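Local coordinates for protein Lys-gingipain W83 (Porphyromonas gingivalis, PDB 3KM5) that cleaves proteins after lysine as a secreted cysteine protease, and here contributes its calcium-binding K2 cleaved adhesin domain, a beta jelly roll of a type haemolytic in vitro, at residues 95-100 against 110-115; 80-85 against 145-150; 60-65 against 163-168; 21-26 against 67-72. All blocks are in the same frame, centred on the assembly; numbering follows the deposited sequence.

Contact 1 (95-100 against 110-115)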
loop_
_atom_site.group_PDB
_atom_site.type_symbol
_atom_site.label_atom_id
_atom_site.label_comp_id
_atom_site.label_asym_id
_atom_site.label_seq_id
_atom_site.Cartn_x
_atom_site.Cartn_y
_atom_site.Cartn_z
ATOM N N TYR A 95 -8.946 -1.130 0.752
ATOM C CA TYR A 95 -7.914 -2.160 0.730
ATOM C C TYR A 95 -8.170 -3.228 1.770
ATOM O O TYR A 95 -8.891 -3.019 2.746
ATOM C CB TYR A 95 -6.523 -1.523 0.883
ATOM C CG TYR A 95 -6.271 -1.108 2.301
ATOM C CD1 TYR A 95 -5.545 -1.938 3.153
ATOM C CD2 TYR A 95 -6.793 0.063 2.819
ATOM C CE1 TYR A 95 -5.383 -1.625 4.481
ATOM C CE2 TYR A 95 -6.607 0.397 4.165
ATOM C CZ TYR A 95 -5.863 -0.461 4.997
ATOM O OH TYR A 95 -5.668 -0.214 6.367
ATOM N N ALA A 96 -7.581 -4.382 1.533
ATOM C CA ALA A 96 -7.582 -5.492 2.463
ATOM C C ALA A 96 -6.169 -5.877 2.866
ATOM O O ALA A 96 -5.279 -5.781 2.089
ATOM C CB ALA A 96 -8.288 -6.718 1.847
ATOM N N VAL A 97 -6.029 -6.422 4.072
ATOM C CA VAL A 97 -4.846 -7.167 4.497
ATOM C C VAL A 97 -5.310 -8.638 4.442
ATOM O O VAL A 97 -6.409 -8.995 4.944
ATOM C CB VAL A 97 -4.400 -6.795 5.928
ATOM C CG1 VAL A 97 -3.224 -7.620 6.411
ATOM C CG2 VAL A 97 -4.065 -5.299 6.013
ATOM N N MET A 98 -4.519 -9.484 3.788
ATOM C CA MET A 98 -4.826 -10.886 3.620
ATOM C C MET A 98 -3.674 -11.741 4.042
ATOM O O MET A 98 -2.531 -11.302 4.102
ATOM C CB MET A 98 -5.129 -11.158 2.148
ATOM C CG MET A 98 -6.099 -10.130 1.540
ATOM S SD MET A 98 -6.535 -10.545 -0.154
ATOM C CE MET A 98 -7.632 -11.923 0.058
ATOM N N ILE A 99 -3.973 -13.009 4.329
ATOM C CA ILE A 99 -2.927 -13.962 4.620
ATOM C C ILE A 99 -3.045 -15.235 3.790
ATOM O O ILE A 99 -4.160 -15.682 3.446
ATOM C CB ILE A 99 -2.871 -14.317 6.142
ATOM C CG1 ILE A 99 -4.100 -15.164 6.558
ATOM C CG2 ILE A 99 -2.665 -13.045 6.998
ATOM C CD1 ILE A 99 -3.903 -16.730 6.500
ATOM N N SER A 100 -1.879 -15.807 3.492
ATOM C CA SER A 100 -1.801 -17.154 2.936
ATOM C C SER A 100 -0.983 -18.005 3.872
ATOM O O SER A 100 -0.066 -17.515 4.547
ATOM C CB SER A 100 -1.110 -17.107 1.577
ATOM O OG SER A 100 -0.732 -18.430 1.173
ATOM N N THR A 110 -6.680 -15.175 2.080
ATOM C CA THR A 110 -7.984 -14.865 2.667
ATOM C C THR A 110 -7.891 -13.562 3.471
ATOM O O THR A 110 -6.858 -13.235 4.092
ATOM C CB THR A 110 -8.522 -16.016 3.533
ATOM O OG1 THR A 110 -7.661 -16.212 4.652
ATOM C CG2 THR A 110 -8.631 -17.314 2.711
ATOM N N VAL A 111 -8.974 -12.794 3.410
ATOM C CA VAL A 111 -9.021 -11.467 4.036
ATOM C C VAL A 111 -9.044 -11.633 5.545
ATOM O O VAL A 111 -9.818 -12.460 6.072
ATOM C CB VAL A 111 -10.300 -10.687 3.606
ATOM C CG1 VAL A 111 -10.386 -9.352 4.312
ATOM C CG2 VAL A 111 -10.343 -10.442 2.117
ATOM N N VAL A 112 -8.179 -10.909 6.249
ATOM C CA VAL A 112 -8.222 -10.844 7.689
ATOM C C VAL A 112 -8.615 -9.450 8.204
ATOM O O VAL A 112 -8.931 -9.317 9.385
ATOM C CB VAL A 112 -6.865 -11.265 8.337
ATOM C CG1 VAL A 112 -6.544 -12.699 7.977
ATOM C CG2 VAL A 112 -5.714 -10.383 7.976
ATOM N N PHE A 113 -8.543 -8.419 7.362
ATOM C CA PHE A 113 -8.941 -7.050 7.714
ATOM C C PHE A 113 -9.204 -6.305 6.424
ATOM O O PHE A 113 -8.446 -6.478 5.490
ATOM C CB PHE A 113 -7.834 -6.313 8.495
ATOM C CG PHE A 113 -8.088 -4.828 8.616
ATOM C CD1 PHE A 113 -9.180 -4.373 9.330
ATOM C CD2 PHE A 113 -7.302 -3.905 7.927
ATOM C CE1 PHE A 113 -9.484 -3.000 9.371
ATOM C CE2 PHE A 113 -7.566 -2.547 8.018
ATOM C CZ PHE A 113 -8.647 -2.104 8.732
ATOM N N GLU A 114 -10.240 -5.474 6.354
ATOM C CA GLU A 114 -10.338 -4.554 5.220
ATOM C C GLU A 114 -11.172 -3.348 5.607
ATOM O O GLU A 114 -11.954 -3.415 6.560
ATOM C CB GLU A 114 -10.812 -5.231 3.923
ATOM C CG GLU A 114 -12.185 -5.774 3.945
ATOM C CD GLU A 114 -12.599 -6.499 2.639
ATOM O OE1 GLU A 114 -13.274 -7.532 2.759
ATOM O OE2 GLU A 114 -12.299 -6.030 1.511
ATOM N N GLU A 115 -10.963 -2.238 4.903
ATOM C CA GLU A 115 -11.619 -0.997 5.200
ATOM C C GLU A 115 -11.581 -0.056 4.012
ATOM O O GLU A 115 -10.874 -0.269 3.040
ATOM C CB GLU A 115 -11.015 -0.305 6.421
ATOM C CG GLU A 115 -9.646 0.243 6.145
ATOM C CD GLU A 115 -9.048 1.015 7.315
ATOM O OE1 GLU A 115 -9.814 1.531 8.153
ATOM O OE2 GLU A 115 -7.813 1.044 7.443
HETATM O O HOH W 1 -5.482 -18.292 3.231
#
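Tyr95 and Glu115 close one end of this antiparallel hairpin twice over. Their backbones form a hydrogen-bonded pair, and Tyr95 OH donates to Glu115 OE2 at 2.7 Å, on the anti lone pair of the carboxylate. The two side chains run side by side in the same direction. Both have CG between the backbone N and the carbonyl carbon (chi1 76° and 71°). The Tyr95 hydroxyl also meets the edge of the Phe113 ring, 3.4 Å from CE2.

In the middle lies a classic beta bulge. Val112 and Phe113 both face Val97, whose O accepts from Val112 N at 2.9 Å and from Phe113 N at 3.3 Å. Val97, Ile99, Val112 and Phe113 pack on the face turned to the other sheet, with Val112 CG1 3.8 Å from Ile99 CG1.

On the face of Ala96, Met98, Val111 and Glu114, strand 95-100 is buried but Val111 is exposed. Val111 CG2 touches Met98 CE at 3.7 Å. At the far end, exposed Thr110 pairs with Ile99 through the backbone, and a water donates to Ile99 O.

Strand 109-115 is an outermost strand of its five-stranded sheet. Strand 95-100 lies between it and strand 155-161, while Val112 and Phe113 touch Val147 of strand 143-148 in the facing sheet.

Contact 2 (80-85 against 145-150)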
loop_
_atom_site.group_PDB
_atom_site.type_symbol
_atom_site.label_atom_id
_atom_site.label_comp_id
_atom_site.label_asym_id
_atom_site.label_seq_id
_atom_site.Cartn_x
_atom_site.Cartn_y
_atom_site.Cartn_z
ATOM N N VAL A 80 0.763 -7.709 12.249
ATOM C CA VAL A 80 1.356 -6.711 11.354
ATOM C C VAL A 80 0.797 -5.322 11.736
ATOM O O VAL A 80 -0.403 -5.164 11.952
ATOM C CB VAL A 80 1.140 -7.085 9.845
ATOM C CG1 VAL A 80 -0.384 -7.146 9.443
ATOM C CG2 VAL A 80 1.930 -6.132 8.940
ATOM N N LYS A 81 1.686 -4.359 11.924
ATOM C CA LYS A 81 1.315 -2.999 12.212
ATOM C C LYS A 81 1.882 -2.156 11.071
ATOM O O LYS A 81 3.025 -2.374 10.635
ATOM C CB LYS A 81 1.878 -2.575 13.572
ATOM C CG LYS A 81 1.519 -1.139 13.939
ATOM C CD LYS A 81 2.622 -0.208 13.698
ATOM C CE LYS A 81 3.606 -0.300 14.798
ATOM N NZ LYS A 81 4.557 0.832 14.753
ATOM N N TYR A 82 1.156 -1.162 10.604
ATOM C CA TYR A 82 1.594 -0.389 9.461
ATOM C C TYR A 82 0.903 0.970 9.511
ATOM O O TYR A 82 -0.006 1.194 10.316
ATOM C CB TYR A 82 1.278 -1.097 8.126
ATOM C CG TYR A 82 -0.197 -1.397 7.958
ATOM C CD1 TYR A 82 -1.030 -0.520 7.275
ATOM C CD2 TYR A 82 -0.791 -2.510 8.559
ATOM C CE1 TYR A 82 -2.404 -0.776 7.133
ATOM C CE2 TYR A 82 -2.149 -2.765 8.430
ATOM C CZ TYR A 82 -2.946 -1.906 7.726
ATOM O OH TYR A 82 -4.294 -2.190 7.648
ATOM N N TYR A 83 1.350 1.851 8.633
ATOM C CA TYR A 83 0.755 3.161 8.431
ATOM C C TYR A 83 0.359 3.313 6.975
ATOM O O TYR A 83 1.097 2.925 6.090
ATOM C CB TYR A 83 1.730 4.287 8.844
ATOM C CG TYR A 83 2.224 4.157 10.261
ATOM C CD1 TYR A 83 1.642 4.846 11.310
ATOM C CD2 TYR A 83 3.299 3.316 10.547
ATOM C CE1 TYR A 83 2.127 4.681 12.645
ATOM C CE2 TYR A 83 3.752 3.144 11.828
ATOM C CZ TYR A 83 3.186 3.831 12.872
ATOM O OH TYR A 83 3.656 3.625 14.174
ATOM N N TYR A 84 -0.840 3.860 6.745
ATOM C CA TYR A 84 -1.294 4.181 5.411
ATOM C C TYR A 84 -1.659 5.637 5.298
ATOM O O TYR A 84 -1.939 6.321 6.277
ATOM C CB TYR A 84 -2.464 3.285 5.007
ATOM C CG TYR A 84 -3.830 3.633 5.564
ATOM C CD1 TYR A 84 -4.621 4.612 4.981
ATOM C CD2 TYR A 84 -4.317 2.984 6.679
ATOM C CE1 TYR A 84 -5.860 4.920 5.481
ATOM C CE2 TYR A 84 -5.582 3.260 7.156
ATOM C CZ TYR A 84 -6.326 4.235 6.583
ATOM O OH TYR A 84 -7.584 4.505 7.091
ATOM N N ALA A 85 -1.682 6.097 4.060
ATOM C CA ALA A 85 -2.106 7.458 3.763
ATOM C C ALA A 85 -2.913 7.446 2.461
ATOM O O ALA A 85 -2.645 6.693 1.562
ATOM C CB ALA A 85 -0.882 8.400 3.656
ATOM N N ARG A 145 -2.528 1.167 11.810
ATOM C CA ARG A 145 -3.349 -0.031 11.962
ATOM C C ARG A 145 -2.537 -1.165 12.511
ATOM O O ARG A 145 -1.365 -1.243 12.198
ATOM C CB ARG A 145 -3.913 -0.456 10.593
ATOM C CG ARG A 145 -4.921 0.513 9.994
ATOM C CD ARG A 145 -6.225 0.531 10.752
ATOM N NE ARG A 145 -7.207 1.486 10.228
ATOM C CZ ARG A 145 -7.528 2.652 10.783
ATOM N NH1 ARG A 145 -6.905 3.130 11.849
ATOM N NH2 ARG A 145 -8.465 3.404 10.228
ATOM N N THR A 146 -3.153 -2.019 13.316
ATOM C CA THR A 146 -2.531 -3.217 13.872
ATOM C C THR A 146 -3.523 -4.364 13.646
ATOM O O THR A 146 -4.655 -4.320 14.138
ATOM C CB THR A 146 -2.239 -3.006 15.383
ATOM O OG1 THR A 146 -1.379 -1.890 15.578
ATOM C CG2 THR A 146 -1.584 -4.232 15.993
ATOM N N VAL A 147 -3.068 -5.381 12.916
ATOM C CA VAL A 147 -3.930 -6.451 12.455
ATOM C C VAL A 147 -3.394 -7.783 12.964
ATOM O O VAL A 147 -2.211 -8.096 12.815
ATOM C CB VAL A 147 -3.988 -6.454 10.929
ATOM C CG1 VAL A 147 -4.752 -7.675 10.402
ATOM C CG2 VAL A 147 -4.665 -5.171 10.472
ATOM N N ASP A 148 -4.265 -8.549 13.597
ATOM C CA ASP A 148 -3.931 -9.859 14.128
ATOM C C ASP A 148 -3.726 -10.844 12.955
ATOM O O ASP A 148 -4.511 -10.849 12.021
ATOM C CB ASP A 148 -5.082 -10.408 14.993
ATOM C CG ASP A 148 -5.387 -9.598 16.230
ATOM O OD1 ASP A 148 -4.600 -8.730 16.635
ATOM O OD2 ASP A 148 -6.448 -9.897 16.824
ATOM N N LEU A 149 -2.663 -11.660 13.006
ATOM C CA LEU A 149 -2.418 -12.663 11.969
ATOM C C LEU A 149 -2.738 -14.070 12.488
ATOM O O LEU A 149 -2.246 -14.442 13.558
ATOM C CB LEU A 149 -0.989 -12.588 11.465
ATOM C CG LEU A 149 -0.542 -11.218 10.958
ATOM C CD1 LEU A 149 0.951 -11.230 10.652
ATOM C CD2 LEU A 149 -1.321 -10.842 9.744
ATOM N N PRO A 150 -3.602 -14.809 11.779
ATOM C CA PRO A 150 -3.961 -16.170 12.207
ATOM C C PRO A 150 -2.752 -17.063 12.290
ATOM O O PRO A 150 -1.760 -16.869 11.585
ATOM C CB PRO A 150 -4.887 -16.660 11.099
ATOM C CG PRO A 150 -5.379 -15.436 10.405
ATOM C CD PRO A 150 -4.347 -14.387 10.588
#
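Arg145 and Tyr82 form a hydrogen-bonded antiparallel pair, with Arg145 N to Tyr82 O at 2.9 Å and Tyr82 N to Arg145 O at 3.0 Å. Val80 and Val147 make the next such pair, where Val147 N reaches Val80 O at 2.8 Å and Val80 N reaches Val147 O at 3.1 Å. These four bonds tie strands 79-86 and 143-148 together in one sheet of the beta jelly roll. Between the two pairs, Lys81 and Thr146 form a non-hydrogen-bonded pair, and Lys81 CA makes a CA-H...O contact with Arg145 O.

The polar ends on the inner face look across to the other sheet. Arg145 NE forms a salt bridge with Glu115 OE2, and Tyr82 OH is hydrogen-bonded to Tyr95 OH. Both groups are thereby anchored to the opposing hairpin.

Arg145 then packs along two tyrosines. Its CB sits over one face of the Tyr82 ring, a CH-pi contact 3.8 Å from the centroid. The chain bends at chi2 (-70°), about the CB-CG bond, and the guanidinium comes to Tyr84. There NE lies in the plane of the Tyr84 ring, at its edge, while Tyr84 CE2 is over a face of the guanidinium. The two planes are 76° apart, so this is not a parallel stack.

Further along, the packing is apolar. Val147 CG2 meets the edge of the Tyr82 ring at CE2. Val80 and Leu149 cross at about a right angle. Their closest side-chain atoms are Val80 CG1 and Leu149 CD2, 3.8 Å apart.

Contact 3 (60-65 against 163-168)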
loop_
_atom_site.group_PDB
_atom_site.type_symbol
_atom_site.label_atom_id
_atom_site.label_comp_id
_atom_site.label_asym_id
_atom_site.label_seq_id
_atom_site.Cartn_x
_atom_site.Cartn_y
_atom_site.Cartn_z
ATOM N N GLY A 60 -3.370 9.999 -13.645
ATOM C CA GLY A 60 -3.507 10.557 -14.993
ATOM C C GLY A 60 -4.800 10.130 -15.676
ATOM O O GLY A 60 -5.225 10.753 -16.646
ATOM N N MET A 61 -5.400 9.062 -15.149
ATOM C CA MET A 61 -6.671 8.533 -15.629
ATOM C C MET A 61 -7.273 7.657 -14.532
ATOM O O MET A 61 -6.578 7.223 -13.613
ATOM C CB MET A 61 -6.511 7.746 -16.941
ATOM C CG MET A 61 -5.773 6.400 -16.854
ATOM S SD MET A 61 -6.012 5.396 -18.346
ATOM C CE MET A 61 -5.309 3.812 -17.898
ATOM N N ALA A 62 -8.585 7.459 -14.592
ATOM C CA ALA A 62 -9.315 6.627 -13.634
ATOM C C ALA A 62 -8.968 5.152 -13.818
ATOM O O ALA A 62 -8.818 4.700 -14.949
ATOM C CB ALA A 62 -10.807 6.823 -13.810
ATOM N N LEU A 63 -8.863 4.428 -12.702
ATOM C CA LEU A 63 -8.482 3.002 -12.667
ATOM C C LEU A 63 -9.431 2.216 -11.777
ATOM O O LEU A 63 -10.086 2.806 -10.904
ATOM C CB LEU A 63 -7.057 2.840 -12.131
ATOM C CG LEU A 63 -5.994 3.628 -12.869
ATOM C CD1 LEU A 63 -4.634 3.652 -12.144
ATOM C CD2 LEU A 63 -5.844 3.126 -14.301
ATOM N N ASN A 64 -9.460 0.904 -11.994
ATOM C CA ASN A 64 -10.238 -0.085 -11.269
ATOM C C ASN A 64 -9.276 -1.174 -10.748
ATOM O O ASN A 64 -9.179 -2.284 -11.300
ATOM C CB ASN A 64 -11.302 -0.712 -12.177
ATOM C CG ASN A 64 -12.502 0.188 -12.382
ATOM O OD1 ASN A 64 -12.411 1.241 -13.029
ATOM N ND2 ASN A 64 -13.650 -0.235 -11.834
ATOM N N PRO A 65 -8.491 -0.817 -9.719
ATOM C CA PRO A 65 -7.436 -1.743 -9.333
ATOM C C PRO A 65 -7.879 -3.040 -8.669
ATOM O O PRO A 65 -8.936 -3.123 -8.044
ATOM C CB PRO A 65 -6.636 -0.928 -8.303
ATOM C CG PRO A 65 -7.642 0.041 -7.746
ATOM C CD PRO A 65 -8.407 0.434 -8.949
ATOM N N CYS A 163 -12.598 -0.447 -5.598
ATOM C CA CYS A 163 -12.696 1.017 -5.612
ATOM C C CYS A 163 -12.258 1.508 -6.994
ATOM O O CYS A 163 -11.625 0.787 -7.755
ATOM C CB CYS A 163 -11.862 1.689 -4.510
ATOM S SG CYS A 163 -10.086 1.386 -4.618
ATOM N N SER A 164 -12.630 2.733 -7.312
ATOM C CA SER A 164 -12.273 3.321 -8.606
ATOM C C SER A 164 -12.269 4.844 -8.538
ATOM O O SER A 164 -13.148 5.446 -7.903
ATOM C CB SER A 164 -13.247 2.851 -9.695
ATOM O OG SER A 164 -12.962 3.455 -10.956
ATOM N N ASP A 165 -11.292 5.457 -9.205
ATOM C CA ASP A 165 -11.308 6.905 -9.468
ATOM C C ASP A 165 -11.345 7.719 -8.184
ATOM O O ASP A 165 -12.061 8.720 -8.069
ATOM C CB ASP A 165 -12.509 7.252 -10.375
ATOM C CG ASP A 165 -12.342 8.562 -11.130
ATOM O OD1 ASP A 165 -11.214 9.066 -11.290
ATOM O OD2 ASP A 165 -13.374 9.072 -11.606
ATOM N N LEU A 166 -10.558 7.299 -7.194
ATOM C CA LEU A 166 -10.335 8.121 -6.003
ATOM C C LEU A 166 -8.942 8.719 -6.215
ATOM O O LEU A 166 -8.764 9.584 -7.088
ATOM C CB LEU A 166 -10.546 7.320 -4.699
ATOM C CG LEU A 166 -11.999 7.099 -4.173
ATOM C CD1 LEU A 166 -12.714 8.436 -3.951
ATOM C CD2 LEU A 166 -12.860 6.237 -5.046
ATOM N N ASN A 167 -7.912 8.244 -5.501
ATOM C CA ASN A 167 -6.551 8.646 -5.895
ATOM C C ASN A 167 -5.507 7.560 -5.640
ATOM O O ASN A 167 -5.088 6.909 -6.589
ATOM C CB ASN A 167 -6.190 10.029 -5.321
ATOM C CG ASN A 167 -5.010 10.729 -6.015
ATOM O OD1 ASN A 167 -4.639 11.853 -5.613
ATOM N ND2 ASN A 167 -4.422 10.111 -7.045
ATOM N N TYR A 168 -5.101 7.386 -4.390
ATOM C CA TYR A 168 -4.005 6.445 -4.082
ATOM C C TYR A 168 -4.202 5.940 -2.669
ATOM O O TYR A 168 -4.915 6.534 -1.833
ATOM C CB TYR A 168 -2.594 7.077 -4.215
ATOM C CG TYR A 168 -2.407 8.307 -3.389
ATOM C CD1 TYR A 168 -2.217 8.206 -2.035
ATOM C CD2 TYR A 168 -2.476 9.587 -3.943
ATOM C CE1 TYR A 168 -2.071 9.273 -1.248
ATOM C CE2 TYR A 168 -2.312 10.704 -3.143
ATOM C CZ TYR A 168 -2.121 10.549 -1.783
ATOM O OH TYR A 168 -1.997 11.625 -0.932
HETATM O O HOH W 2 -12.543 4.199 -13.417
HETATM O O HOH W 3 -15.565 2.122 -12.505
HETATM O O HOH W 4 -11.361 -1.895 -8.280
#
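Ser164 points its side chain at the loop 60-65 and meets Leu63 and Asn64 together. In the conformer given, OG is anti to the backbone N (chi1 177°), and the hydroxyl lies 2.9 Å from Leu63 O and 3.1 Å from Asn64 OD1. Asn64 turns its amide alongside this hydroxyl. One water donates to Asn64 OD1 and, in the same conformer, lies 2.6 Å from Ser164 OG. A second water accepts from Asn64 ND2.

Leu63 turns its side chain away and takes part through its carbonyl. Besides the serine hydroxyl, Leu63 O meets Ser164 CA in a CA-H...O contact and takes a weak hydrogen bond from Asp165 N at 3.4 Å.

Ala62 and Asp165 pack on one side of this centre. The methyl of Ala62 lies against the carboxylate, with CB 3.4 Å from Asp165 OD1. That oxygen also forms a salt bridge with Arg126.

Beyond Asn64, Pro65 brings its ring CD to Cys163 O, 3.5 Å away. Its CG lies 4.2 Å from Cys163 SG, a loose contact. A water donates to both Pro65 O and Cys163 O, bridging the chains.

The loops run roughly antiparallel but form no beta ladder. One weak direct backbone bond, bridging waters and probably the serine hydroxyl join them, which implies a hydrated junction between two sheet-connecting loops.

Contact 4 (21-26 against 67-72). With CA (calcium ion), chain C.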
loop_
_atom_site.group_PDB
_atom_site.type_symbol
_atom_site.label_atom_id
_atom_site.label_comp_id
_atom_site.label_asym_id
_atom_site.label_seq_id
_atom_site.Cartn_x
_atom_site.Cartn_y
_atom_site.Cartn_z
ATOM N N TRP A 21 9.512 -8.008 -2.022
ATOM C CA TRP A 21 8.067 -8.253 -2.099
ATOM C C TRP A 21 7.785 -8.750 -3.493
ATOM O O TRP A 21 8.572 -8.507 -4.422
ATOM C CB TRP A 21 7.251 -6.969 -1.838
ATOM C CG TRP A 21 7.389 -6.455 -0.435
ATOM C CD1 TRP A 21 8.517 -5.941 0.143
ATOM C CD2 TRP A 21 6.399 -6.498 0.615
ATOM N NE1 TRP A 21 8.275 -5.625 1.454
ATOM C CE2 TRP A 21 6.983 -5.940 1.765
ATOM C CE3 TRP A 21 5.067 -6.909 0.666
ATOM C CZ2 TRP A 21 6.303 -5.819 2.956
ATOM C CZ3 TRP A 21 4.367 -6.774 1.860
ATOM C CH2 TRP A 21 4.984 -6.235 3.000
ATOM N N THR A 22 6.666 -9.426 -3.666
ATOM C CA THR A 22 6.178 -9.681 -5.008
ATOM C C THR A 22 4.843 -8.976 -5.201
ATOM O O THR A 22 4.248 -8.543 -4.227
ATOM C CB THR A 22 6.069 -11.178 -5.314
ATOM O OG1 THR A 22 5.279 -11.821 -4.329
ATOM C CG2 THR A 22 7.471 -11.869 -5.362
ATOM N N THR A 23 4.390 -8.852 -6.432
ATOM C CA THR A 23 3.169 -8.164 -6.721
ATOM C C THR A 23 2.371 -8.954 -7.748
ATOM O O THR A 23 2.912 -9.750 -8.527
ATOM C CB THR A 23 3.402 -6.761 -7.286
ATOM O OG1 THR A 23 4.040 -6.866 -8.570
ATOM C CG2 THR A 23 4.255 -5.881 -6.376
ATOM N N ILE A 24 1.070 -8.729 -7.692
ATOM C CA ILE A 24 0.113 -9.210 -8.696
ATOM C C ILE A 24 -0.734 -8.033 -9.202
ATOM O O ILE A 24 -1.354 -7.286 -8.408
ATOM C CB ILE A 24 -0.827 -10.314 -8.164
ATOM C CG1 ILE A 24 -0.047 -11.451 -7.505
ATOM C CG2 ILE A 24 -1.695 -10.874 -9.319
ATOM C CD1 ILE A 24 -0.948 -12.481 -6.805
ATOM N N ASP A 25 -0.737 -7.849 -10.516
ATOM C CA ASP A 25 -1.677 -6.929 -11.178
ATOM C C ASP A 25 -2.918 -7.729 -11.570
ATOM O O ASP A 25 -3.036 -8.106 -12.733
ATOM C CB ASP A 25 -0.988 -6.362 -12.421
ATOM C CG ASP A 25 -1.910 -5.555 -13.306
ATOM O OD1 ASP A 25 -2.883 -4.963 -12.782
ATOM O OD2 ASP A 25 -1.667 -5.519 -14.525
ATOM N N ALA A 26 -3.773 -8.096 -10.622
ATOM C CA ALA A 26 -4.812 -9.063 -10.911
ATOM C C ALA A 26 -5.884 -8.516 -11.847
ATOM O O ALA A 26 -6.452 -9.302 -12.616
ATOM C CB ALA A 26 -5.416 -9.560 -9.598
ATOM N N ASN A 67 -4.856 -4.968 -7.048
ATOM C CA ASN A 67 -3.416 -5.054 -6.994
ATOM C C ASN A 67 -2.977 -5.659 -5.670
ATOM O O ASN A 67 -3.362 -5.184 -4.592
ATOM C CB ASN A 67 -2.770 -3.658 -7.108
ATOM C CG ASN A 67 -3.148 -2.913 -8.358
ATOM O OD1 ASN A 67 -3.400 -3.514 -9.392
ATOM N ND2 ASN A 67 -3.090 -1.584 -8.288
ATOM N N TYR A 68 -2.183 -6.733 -5.729
ATOM C CA TYR A 68 -1.635 -7.386 -4.527
ATOM C C TYR A 68 -0.163 -7.065 -4.313
ATOM O O TYR A 68 0.649 -7.164 -5.226
ATOM C CB TYR A 68 -1.770 -8.920 -4.646
ATOM C CG TYR A 68 -3.163 -9.527 -4.676
ATOM C CD1 TYR A 68 -3.606 -10.357 -3.637
ATOM C CD2 TYR A 68 -3.953 -9.369 -5.763
ATOM C CE1 TYR A 68 -4.834 -10.967 -3.679
ATOM C CE2 TYR A 68 -5.210 -9.984 -5.812
ATOM C CZ TYR A 68 -5.619 -10.773 -4.772
ATOM O OH TYR A 68 -6.877 -11.375 -4.868
ATOM N N LEU A 69 0.138 -6.765 -3.081
ATOM C CA LEU A 69 1.507 -6.582 -2.598
ATOM C C LEU A 69 1.753 -7.686 -1.566
ATOM O O LEU A 69 1.098 -7.700 -0.520
ATOM C CB LEU A 69 1.657 -5.202 -1.972
ATOM C CG LEU A 69 2.992 -4.914 -1.272
ATOM C CD1 LEU A 69 4.075 -4.852 -2.291
ATOM C CD2 LEU A 69 2.902 -3.607 -0.578
ATOM N N ILE A 70 2.691 -8.584 -1.849
ATOM C CA ILE A 70 2.884 -9.820 -1.092
ATOM C C ILE A 70 4.265 -9.906 -0.442
ATOM O O ILE A 70 5.305 -9.742 -1.092
ATOM C CB ILE A 70 2.667 -11.056 -2.018
ATOM C CG1 ILE A 70 1.284 -10.980 -2.659
ATOM C CG2 ILE A 70 2.809 -12.386 -1.271
ATOM C CD1 ILE A 70 1.017 -12.009 -3.803
ATOM N N SER A 71 4.262 -10.138 0.865
ATOM C CA SER A 71 5.503 -10.198 1.638
ATOM C C SER A 71 6.332 -11.421 1.272
ATOM O O SER A 71 5.895 -12.346 0.622
ATOM C CB SER A 71 5.208 -10.260 3.132
ATOM O OG SER A 71 4.618 -11.508 3.506
ATOM N N LYS A 72 7.564 -11.411 1.763
ATOM C CA LYS A 72 8.396 -12.598 1.860
ATOM C C LYS A 72 7.766 -13.547 2.878
ATOM O O LYS A 72 6.812 -13.190 3.604
ATOM C CB LYS A 72 9.823 -12.185 2.292
ATOM C CG LYS A 72 9.929 -11.688 3.725
ATOM C CD LYS A 72 11.364 -11.183 4.019
ATOM C CE LYS A 72 11.519 -10.669 5.437
ATOM N NZ LYS A 72 12.924 -10.238 5.733
HETATM CA CA CA C . -3.729 -3.102 -11.759
HETATM O O HOH W 5 6.697 -12.760 -2.005
HETATM O O HOH W 6 -4.889 -1.012 -11.246
#
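A calcium ion is gripped by Asp25 OD1 at 2.3 Å and Asn67 OD1 at 2.4 Å, one from each strand. A water, Asp27, Asp29 and the backbone O of Gln31 also bind it. The Asp25 and Asn67 side chains lie side by side and point the same way. Asp25 CG is anti to the backbone N (chi1 172°), which carries the carboxylate to the metal. Second-shell bonds steady both groups: Asp25 OD2 accepts from Gly30 N, and Asn67 ND2 bonds Ser55 OG.

Four backbone hydrogen bonds pair Thr22 with Ile70 and Ile24 with Tyr68. On that face Ile24 CD1 meets Ile70 CD1 at 3.6 Å and also lies over the Tyr68 ring. Ala26 CB comes to the edge of the same ring, 3.8 Å from CE2.

At the other end, Trp21 lies against the Ile70-Ser71 backbone and the Leu69 side chain. Ser71 CA is over one face of its six-membered ring in a CH-pi contact, and Leu69 CG is 3.5 Å from Trp21 CE3. A water links Thr22 OG1 to Ser71 O.

Strand 22-25 is one outermost strand of the five-stranded sheet. Strand 66-70 separates it from strand 155-161, and Trp21 reaches across to Ile174 and Phe176 of strand 168-177.

In the fold
Contacts 1 and 4 lie at the two edges of one five-stranded sheet. Strand 155-161 runs between them, and Met98 SD still touches Tyr68 CE1. Contact 2 belongs to the facing sheet and is the most buried. It meets contact 1 between the sheets through polar side-chain ends. Contact 3 holds loops on the opposite side of the chain's centre from contact 2. Its bonding is weak and watery, whereas the other three are antiparallel strand pairs, interrupted by a bulge in contact 1. Contact 4 alone includes a metal. Contact 3 adjoins it in sequence, since the loop containing 60-65 leads into strand 66-70.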